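Local structure of Lmo2349 protein (Listeria monocytogenes, 4GVO) at residues A[11-22]-A[69-77]; A[31-39]-A[226-234]. The protein probably serves as the extracellular solute-binding component of an ABC transporter, capturing L-cystine or related amino acids for import. One frame throughout, in Å; residues are numbered along the deposited sequence.

Both contacts are largely buried and belong to the same lobe, their centres about 13 Å apart. Interaction 1 is a parallel strand pairing in the main sheet, held mostly by backbone hydrogen bonds, and the C-terminal ends of both segments (Phe19; His75 to Met77) reach the amino-acid pocket. Interaction 2 lies farther out and packs the start of helix 34-44 against the last helix of the chain through rings and leucines, without a polar bond between its segments. The two meet directly: Gln76 NE2 probably donates to Asp35 OD1 and Tyr34 N to Asn21 O. Helix 34-44 lies between them: Val39 packs on Val13 and Ala74, and Tyr34 and Leu38 face helix 225-234.

Interaction 1: residues A[11-22]-A[69-77]; sequences ITVGTGTQFPNV and KVDIVAHQM. With HIS (histidine), chain E.
Backbone hydrogen bonds join Thr12 and Gly14 to Asp71, Ile72 and Ala74 in parallel strand pairing. Thr12 O is gripped twice, by Asp71 N and Ile72 N, the latter at 3.2 Å, while Gly14 receives Ala74 N at its carbonyl and gives its own N-H to Ile72 O. Two side chains extend this pattern. Asp71 OD2 accepts a nearly straight bond from Thr12 N (2.9 Å, 175°) on its anti side, and a water ties the same oxygen to Thr12 OG1. At the other end a chi1 of -165° sets Thr15 OG1 beside its own carbonyl carbon, from where it donates almost straight along the Ala74 C=O, 2.7 Å from Ala74 O.

Apolar contact is slighter: Val13 CG1 lies 4.0 Å from Ala74 CB.

Beyond the strands the contact becomes aromatic. The His75 ring turns its edge to Gly16, and His75 CE1 lies near the plane of the Phe19 ring, 3.8 Å from CD2; a water links His75 NE2 to Gln18 N. Val22 CG2 covers one face of Phe19. Gln76 O lies 2.7 Å from N of the bound histidine, and Phe19 CE2 is 3.2 Å from its CE1. Phe19, His75, Gln76 and Met77 line this pocket, and strand ends leading into a ligand pocket are characteristic of the periplasmic binding protein fold.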
# COMPACT_ATOMS: atom_id res chain seq x y z
N ILE A 11 -20.39 7.69 -4.15
CA ILE A 11 -19.01 7.52 -4.61
C ILE A 11 -18.62 6.10 -4.29
O ILE A 11 -18.75 5.67 -3.16
CB ILE A 11 -18.07 8.50 -3.85
CG1 ILE A 11 -18.51 9.96 -4.08
CG2 ILE A 11 -16.63 8.27 -4.24
CD1 ILE A 11 -18.67 10.38 -5.54
N THR A 12 -18.13 5.38 -5.29
CA THR A 12 -17.65 4.02 -5.12
C THR A 12 -16.14 3.99 -4.96
O THR A 12 -15.41 4.51 -5.79
CB THR A 12 -18.09 3.12 -6.29
OG1 THR A 12 -19.53 3.17 -6.36
CG2 THR A 12 -17.65 1.67 -6.09
N VAL A 13 -15.72 3.44 -3.85
CA VAL A 13 -14.32 3.33 -3.47
C VAL A 13 -13.84 1.91 -3.64
O VAL A 13 -14.31 0.99 -2.96
CB VAL A 13 -14.14 3.76 -1.99
CG1 VAL A 13 -12.67 3.74 -1.58
CG2 VAL A 13 -14.76 5.14 -1.73
N GLY A 14 -12.87 1.70 -4.53
CA GLY A 14 -12.24 0.42 -4.64
C GLY A 14 -11.21 0.22 -3.56
O GLY A 14 -10.39 1.11 -3.32
N THR A 15 -11.25 -0.94 -2.93
CA THR A 15 -10.24 -1.34 -1.98
C THR A 15 -10.09 -2.84 -1.98
O THR A 15 -10.78 -3.54 -2.73
CB THR A 15 -10.56 -0.75 -0.59
OG1 THR A 15 -9.39 -0.86 0.26
CG2 THR A 15 -11.75 -1.44 0.09
N GLY A 16 -9.18 -3.34 -1.17
CA GLY A 16 -8.92 -4.77 -1.04
C GLY A 16 -9.41 -5.34 0.28
O GLY A 16 -10.06 -4.67 1.10
N THR A 17 -9.10 -6.62 0.47
CA THR A 17 -9.37 -7.31 1.73
C THR A 17 -8.16 -8.06 2.25
O THR A 17 -8.27 -8.74 3.28
CB THR A 17 -10.53 -8.32 1.59
OG1 THR A 17 -10.16 -9.36 0.67
CG2 THR A 17 -11.81 -7.59 1.12
N GLN A 18 -6.98 -7.87 1.64
CA GLN A 18 -5.83 -8.70 1.93
C GLN A 18 -4.64 -7.90 2.42
O GLN A 18 -3.50 -8.32 2.26
CB GLN A 18 -5.43 -9.51 0.71
CG GLN A 18 -6.55 -10.38 0.17
CD GLN A 18 -6.93 -11.48 1.13
OE1 GLN A 18 -6.08 -12.27 1.53
NE2 GLN A 18 -8.22 -11.54 1.51
N PHE A 19 -4.91 -6.75 3.06
CA PHE A 19 -3.85 -5.96 3.71
C PHE A 19 -4.21 -5.81 5.18
O PHE A 19 -5.00 -4.93 5.58
CB PHE A 19 -3.64 -4.63 3.02
CG PHE A 19 -2.31 -3.95 3.31
CD1 PHE A 19 -1.59 -4.18 4.46
CD2 PHE A 19 -1.81 -2.98 2.42
CE1 PHE A 19 -0.40 -3.52 4.69
CE2 PHE A 19 -0.63 -2.29 2.68
CZ PHE A 19 0.09 -2.60 3.82
N PRO A 20 -3.64 -6.68 6.03
CA PRO A 20 -4.01 -6.62 7.45
C PRO A 20 -3.82 -5.23 8.04
O PRO A 20 -2.83 -4.56 7.76
CB PRO A 20 -3.05 -7.67 8.09
CG PRO A 20 -2.86 -8.69 7.00
CD PRO A 20 -2.71 -7.81 5.76
N ASN A 21 -4.80 -4.81 8.84
CA ASN A 21 -4.84 -3.51 9.45
C ASN A 21 -5.02 -2.32 8.53
O ASN A 21 -5.04 -1.17 9.01
CB ASN A 21 -3.72 -3.29 10.46
CG ASN A 21 -4.09 -3.78 11.86
OD1 ASN A 21 -4.88 -4.69 12.01
ND2 ASN A 21 -3.45 -3.23 12.86
N VAL A 22 -5.19 -2.58 7.24
CA VAL A 22 -5.32 -1.52 6.22
C VAL A 22 -6.65 -1.64 5.48
O VAL A 22 -7.43 -0.69 5.40
CB VAL A 22 -4.12 -1.53 5.28
CG1 VAL A 22 -4.40 -0.72 4.02
CG2 VAL A 22 -2.86 -1.07 6.02
N LYS A 69 -15.09 2.01 -13.22
CA LYS A 69 -15.96 1.13 -12.43
C LYS A 69 -15.88 1.38 -10.90
O LYS A 69 -16.67 0.84 -10.13
CB LYS A 69 -15.71 -0.33 -12.81
CG LYS A 69 -16.18 -0.65 -14.25
CD LYS A 69 -15.67 -2.01 -14.71
CE LYS A 69 -16.03 -2.29 -16.17
NZ LYS A 69 -15.18 -3.36 -16.75
N VAL A 70 -14.87 2.15 -10.50
CA VAL A 70 -14.82 2.79 -9.20
C VAL A 70 -14.47 4.29 -9.43
O VAL A 70 -13.94 4.65 -10.48
CB VAL A 70 -13.82 2.13 -8.24
CG1 VAL A 70 -14.23 0.66 -7.92
CG2 VAL A 70 -12.39 2.25 -8.77
N ASP A 71 -14.78 5.13 -8.44
CA ASP A 71 -14.47 6.53 -8.47
C ASP A 71 -13.18 6.93 -7.77
O ASP A 71 -12.55 7.93 -8.12
CB ASP A 71 -15.64 7.34 -7.88
CG ASP A 71 -16.97 7.03 -8.57
OD1 ASP A 71 -17.03 7.06 -9.82
OD2 ASP A 71 -17.98 6.73 -7.86
N ILE A 72 -12.80 6.15 -6.77
CA ILE A 72 -11.61 6.39 -5.96
C ILE A 72 -11.02 5.06 -5.63
O ILE A 72 -11.78 4.10 -5.45
CB ILE A 72 -11.97 7.04 -4.60
CG1 ILE A 72 -12.63 8.39 -4.81
CG2 ILE A 72 -10.74 7.17 -3.70
CD1 ILE A 72 -12.97 9.15 -3.52
N VAL A 73 -9.70 5.02 -5.51
CA VAL A 73 -9.02 3.81 -4.97
C VAL A 73 -8.33 4.21 -3.67
O VAL A 73 -7.65 5.25 -3.62
CB VAL A 73 -8.02 3.24 -5.99
CG1 VAL A 73 -7.10 2.20 -5.36
CG2 VAL A 73 -8.78 2.64 -7.18
N ALA A 74 -8.52 3.36 -2.66
CA ALA A 74 -7.87 3.48 -1.33
C ALA A 74 -7.20 2.18 -0.99
O ALA A 74 -7.89 1.22 -0.68
CB ALA A 74 -8.92 3.82 -0.27
N HIS A 75 -5.88 2.09 -1.15
CA HIS A 75 -5.14 0.90 -0.84
C HIS A 75 -3.68 1.23 -0.63
O HIS A 75 -2.82 0.68 -1.30
CB HIS A 75 -5.31 -0.14 -1.97
CG HIS A 75 -4.94 -1.56 -1.57
ND1 HIS A 75 -3.67 -1.94 -1.22
CD2 HIS A 75 -5.73 -2.70 -1.47
CE1 HIS A 75 -3.69 -3.27 -0.89
NE2 HIS A 75 -4.92 -3.73 -1.08
N GLN A 76 -3.41 2.18 0.25
CA GLN A 76 -2.02 2.60 0.51
C GLN A 76 -1.29 2.94 -0.79
O GLN A 76 -0.13 2.54 -1.00
CB GLN A 76 -1.29 1.55 1.32
CG GLN A 76 -1.78 1.47 2.76
CD GLN A 76 -1.35 2.67 3.57
OE1 GLN A 76 -0.17 3.00 3.63
NE2 GLN A 76 -2.32 3.35 4.17
N MET A 77 -1.95 3.67 -1.69
CA MET A 77 -1.37 3.88 -3.02
C MET A 77 -0.30 4.97 -3.01
O MET A 77 -0.56 6.14 -2.72
CB MET A 77 -2.46 4.26 -4.06
CG MET A 77 -3.54 3.18 -4.20
SD MET A 77 -2.95 1.57 -4.69
CE MET A 77 -2.75 1.82 -6.46
N HIS E . 1.75 0.77 -1.60
CA HIS E . 1.43 -0.12 -2.75
C HIS E . 1.41 0.59 -4.06
O HIS E . 1.42 1.83 -4.06
CB HIS E . 0.10 -0.82 -2.53
CG HIS E . 0.24 -2.08 -1.73
ND1 HIS E . 0.68 -2.05 -0.46
CD2 HIS E . 0.05 -3.44 -2.06
CE1 HIS E . 0.76 -3.33 -0.00
NE2 HIS E . 0.35 -4.15 -0.98
OXT HIS E . 1.40 -0.07 -5.13
O HOH W 1 -20.33 5.33 -8.01
O HOH W 2 -5.69 -6.36 -0.57

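Interaction 2: residues A[31-39]-A[226-234]; sequences LTGYDVELV and LKKLSEKWL
Tyr34 and Trp233 form the centre of the contact, their CB atoms 3.7 Å apart. One face of the indole lies against the backbone at the start of helix 34-44: Gly33 CA sits 3.6 Å from the centroid of the Trp233 six-membered ring, 2° off the normal, a CH-pi contact, and Tyr34 N lies over the same face. The opposite face carries Lys232 CE. Thr32 OG1 sits 3.5 Å from Trp233 CZ2. With CG anti to the backbone N (chi1 -173°), the Tyr34 ring reaches across to helix 226-234 as a knob into a hole formed by Leu226, Leu229, Ser230 and Leu234. Leu234 CD1 rests over one ring face, 4.2 Å from the centroid, whereas Leu226 CD1 approaches Tyr34 OH to 3.5 Å. Leu38 CD1 lies 3.8 Å from Leu226 CD1.

Farther out, Glu37 OE2 holds Thr32 OG1 in place, accepting its hydrogen bond at 2.6 Å and linking the residue before the Gly33 N-cap to the first turn of the helix. Tyr34 OH is hydrogen-bonded to Tyr94 O, and Ser230 OG to Ser239 OG.

The two helix segments run nearly antiparallel, at 154°, with axes 10.3 Å apart. With no hydrogen bond between the segments, ring faces, leucine methyls and backbone CH groups supply the cohesion, while the polar ends of Tyr34 and Ser230 find partners elsewhere in the chain.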
# COMPACT_ATOMS: atom_id res chain seq x y z
N LEU A 31 -15.82 -5.01 6.80
CA LEU A 31 -14.65 -4.43 6.16
C LEU A 31 -14.10 -3.30 7.06
O LEU A 31 -14.83 -2.42 7.49
CB LEU A 31 -15.00 -3.91 4.77
CG LEU A 31 -13.90 -3.38 3.92
CD1 LEU A 31 -12.95 -4.48 3.44
CD2 LEU A 31 -14.45 -2.62 2.74
N THR A 32 -12.80 -3.37 7.34
CA THR A 32 -12.21 -2.38 8.24
C THR A 32 -10.71 -2.25 7.95
O THR A 32 -10.25 -2.71 6.93
CB THR A 32 -12.54 -2.74 9.72
OG1 THR A 32 -12.20 -1.65 10.57
CG2 THR A 32 -11.85 -4.06 10.18
N GLY A 33 -9.96 -1.58 8.84
CA GLY A 33 -8.57 -1.24 8.67
C GLY A 33 -8.39 0.24 8.41
O GLY A 33 -9.35 0.95 8.14
N TYR A 34 -7.14 0.70 8.47
CA TYR A 34 -6.81 2.12 8.37
C TYR A 34 -7.48 2.82 7.18
O TYR A 34 -8.10 3.83 7.33
CB TYR A 34 -5.29 2.23 8.23
CG TYR A 34 -4.72 3.63 8.28
CD1 TYR A 34 -4.95 4.49 9.35
CD2 TYR A 34 -3.94 4.10 7.25
CE1 TYR A 34 -4.42 5.74 9.36
CE2 TYR A 34 -3.36 5.37 7.29
CZ TYR A 34 -3.61 6.20 8.33
OH TYR A 34 -3.08 7.48 8.42
N ASP A 35 -7.32 2.29 5.97
CA ASP A 35 -7.80 2.99 4.79
C ASP A 35 -9.32 3.02 4.77
O ASP A 35 -9.92 4.05 4.41
CB ASP A 35 -7.27 2.35 3.52
CG ASP A 35 -5.82 2.70 3.22
OD1 ASP A 35 -4.98 2.61 4.15
OD2 ASP A 35 -5.51 2.99 2.01
N VAL A 36 -9.93 1.91 5.15
CA VAL A 36 -11.38 1.81 5.20
C VAL A 36 -11.96 2.77 6.21
O VAL A 36 -12.90 3.53 5.90
CB VAL A 36 -11.79 0.37 5.45
CG1 VAL A 36 -13.32 0.26 5.70
CG2 VAL A 36 -11.32 -0.50 4.29
N GLU A 37 -11.39 2.77 7.43
CA GLU A 37 -11.88 3.65 8.46
C GLU A 37 -11.62 5.12 8.14
O GLU A 37 -12.46 5.98 8.45
CB GLU A 37 -11.32 3.25 9.83
CG GLU A 37 -11.78 1.85 10.23
CD GLU A 37 -13.28 1.64 10.37
OE1 GLU A 37 -14.03 2.62 10.61
OE2 GLU A 37 -13.73 0.47 10.30
N LEU A 38 -10.51 5.42 7.47
CA LEU A 38 -10.27 6.80 7.03
C LEU A 38 -11.35 7.25 6.03
O LEU A 38 -11.86 8.34 6.14
CB LEU A 38 -8.87 6.99 6.45
CG LEU A 38 -8.52 8.40 6.00
CD1 LEU A 38 -8.64 9.40 7.14
CD2 LEU A 38 -7.12 8.36 5.43
N VAL A 39 -11.66 6.43 5.04
CA VAL A 39 -12.70 6.75 4.08
C VAL A 39 -14.04 6.98 4.80
O VAL A 39 -14.80 7.88 4.45
CB VAL A 39 -12.81 5.68 2.97
CG1 VAL A 39 -14.07 5.90 2.15
CG2 VAL A 39 -11.57 5.73 2.09
N LEU A 226 -6.37 11.91 12.57
CA LEU A 226 -5.44 11.06 11.84
C LEU A 226 -4.39 10.49 12.75
O LEU A 226 -3.98 9.34 12.56
CB LEU A 226 -4.81 11.77 10.65
CG LEU A 226 -4.24 10.82 9.57
CD1 LEU A 226 -5.37 10.12 8.83
CD2 LEU A 226 -3.37 11.59 8.59
N LYS A 227 -3.93 11.29 13.72
CA LYS A 227 -3.01 10.75 14.73
C LYS A 227 -3.58 9.52 15.45
O LYS A 227 -2.92 8.49 15.60
CB LYS A 227 -2.61 11.83 15.73
CG LYS A 227 -1.79 11.33 16.90
CD LYS A 227 -0.43 10.89 16.44
CE LYS A 227 0.40 10.15 17.55
NZ LYS A 227 -0.17 8.84 17.97
N LYS A 228 -4.82 9.63 15.88
CA LYS A 228 -5.48 8.54 16.58
C LYS A 228 -5.69 7.30 15.68
O LYS A 228 -5.45 6.16 16.09
CB LYS A 228 -6.81 9.01 17.19
CG LYS A 228 -6.64 9.96 18.38
CD LYS A 228 -7.95 10.57 18.85
CE LYS A 228 -7.78 11.38 20.12
NZ LYS A 228 -7.82 10.50 21.34
N LEU A 229 -6.12 7.53 14.46
CA LEU A 229 -6.39 6.43 13.52
C LEU A 229 -5.10 5.71 13.18
O LEU A 229 -5.05 4.50 13.15
CB LEU A 229 -7.01 6.92 12.19
CG LEU A 229 -8.51 7.20 12.10
CD1 LEU A 229 -8.83 7.90 10.80
CD2 LEU A 229 -9.27 5.89 12.27
N SER A 230 -4.04 6.48 12.91
CA SER A 230 -2.77 5.86 12.58
C SER A 230 -2.17 5.12 13.77
O SER A 230 -1.62 4.06 13.61
CB SER A 230 -1.78 6.87 12.01
OG SER A 230 -1.47 7.90 12.95
N GLU A 231 -2.32 5.63 14.99
CA GLU A 231 -1.85 4.86 16.14
C GLU A 231 -2.58 3.52 16.27
O GLU A 231 -1.96 2.48 16.50
CB GLU A 231 -1.98 5.66 17.44
CG GLU A 231 -1.54 4.84 18.65
CD GLU A 231 -0.60 5.55 19.60
OE1 GLU A 231 -0.10 6.65 19.27
OE2 GLU A 231 -0.35 5.00 20.69
N LYS A 232 -3.89 3.56 16.09
CA LYS A 232 -4.71 2.35 16.23
C LYS A 232 -4.27 1.26 15.25
O LYS A 232 -4.16 0.08 15.59
CB LYS A 232 -6.19 2.70 15.99
CG LYS A 232 -7.12 1.53 16.09
CD LYS A 232 -8.59 1.92 16.08
CE LYS A 232 -9.51 0.70 16.05
NZ LYS A 232 -10.95 1.12 15.99
N TRP A 233 -4.10 1.64 13.99
CA TRP A 233 -3.94 0.66 12.93
C TRP A 233 -2.51 0.42 12.53
O TRP A 233 -2.19 -0.67 12.11
CB TRP A 233 -4.74 1.12 11.70
CG TRP A 233 -6.24 1.06 11.92
CD1 TRP A 233 -7.12 2.11 12.07
CD2 TRP A 233 -7.04 -0.15 12.07
NE1 TRP A 233 -8.40 1.66 12.27
CE2 TRP A 233 -8.40 0.27 12.28
CE3 TRP A 233 -6.75 -1.47 12.05
CZ2 TRP A 233 -9.42 -0.63 12.44
CZ3 TRP A 233 -7.79 -2.40 12.22
CH2 TRP A 233 -9.10 -1.98 12.40
N LEU A 234 -1.68 1.46 12.55
CA LEU A 234 -0.29 1.36 12.12
C LEU A 234 0.68 1.14 13.27
O LEU A 234 1.80 0.71 13.02
CB LEU A 234 0.11 2.60 11.31
CG LEU A 234 -0.77 3.00 10.11
CD1 LEU A 234 -0.19 4.25 9.42
CD2 LEU A 234 -1.08 1.82 9.16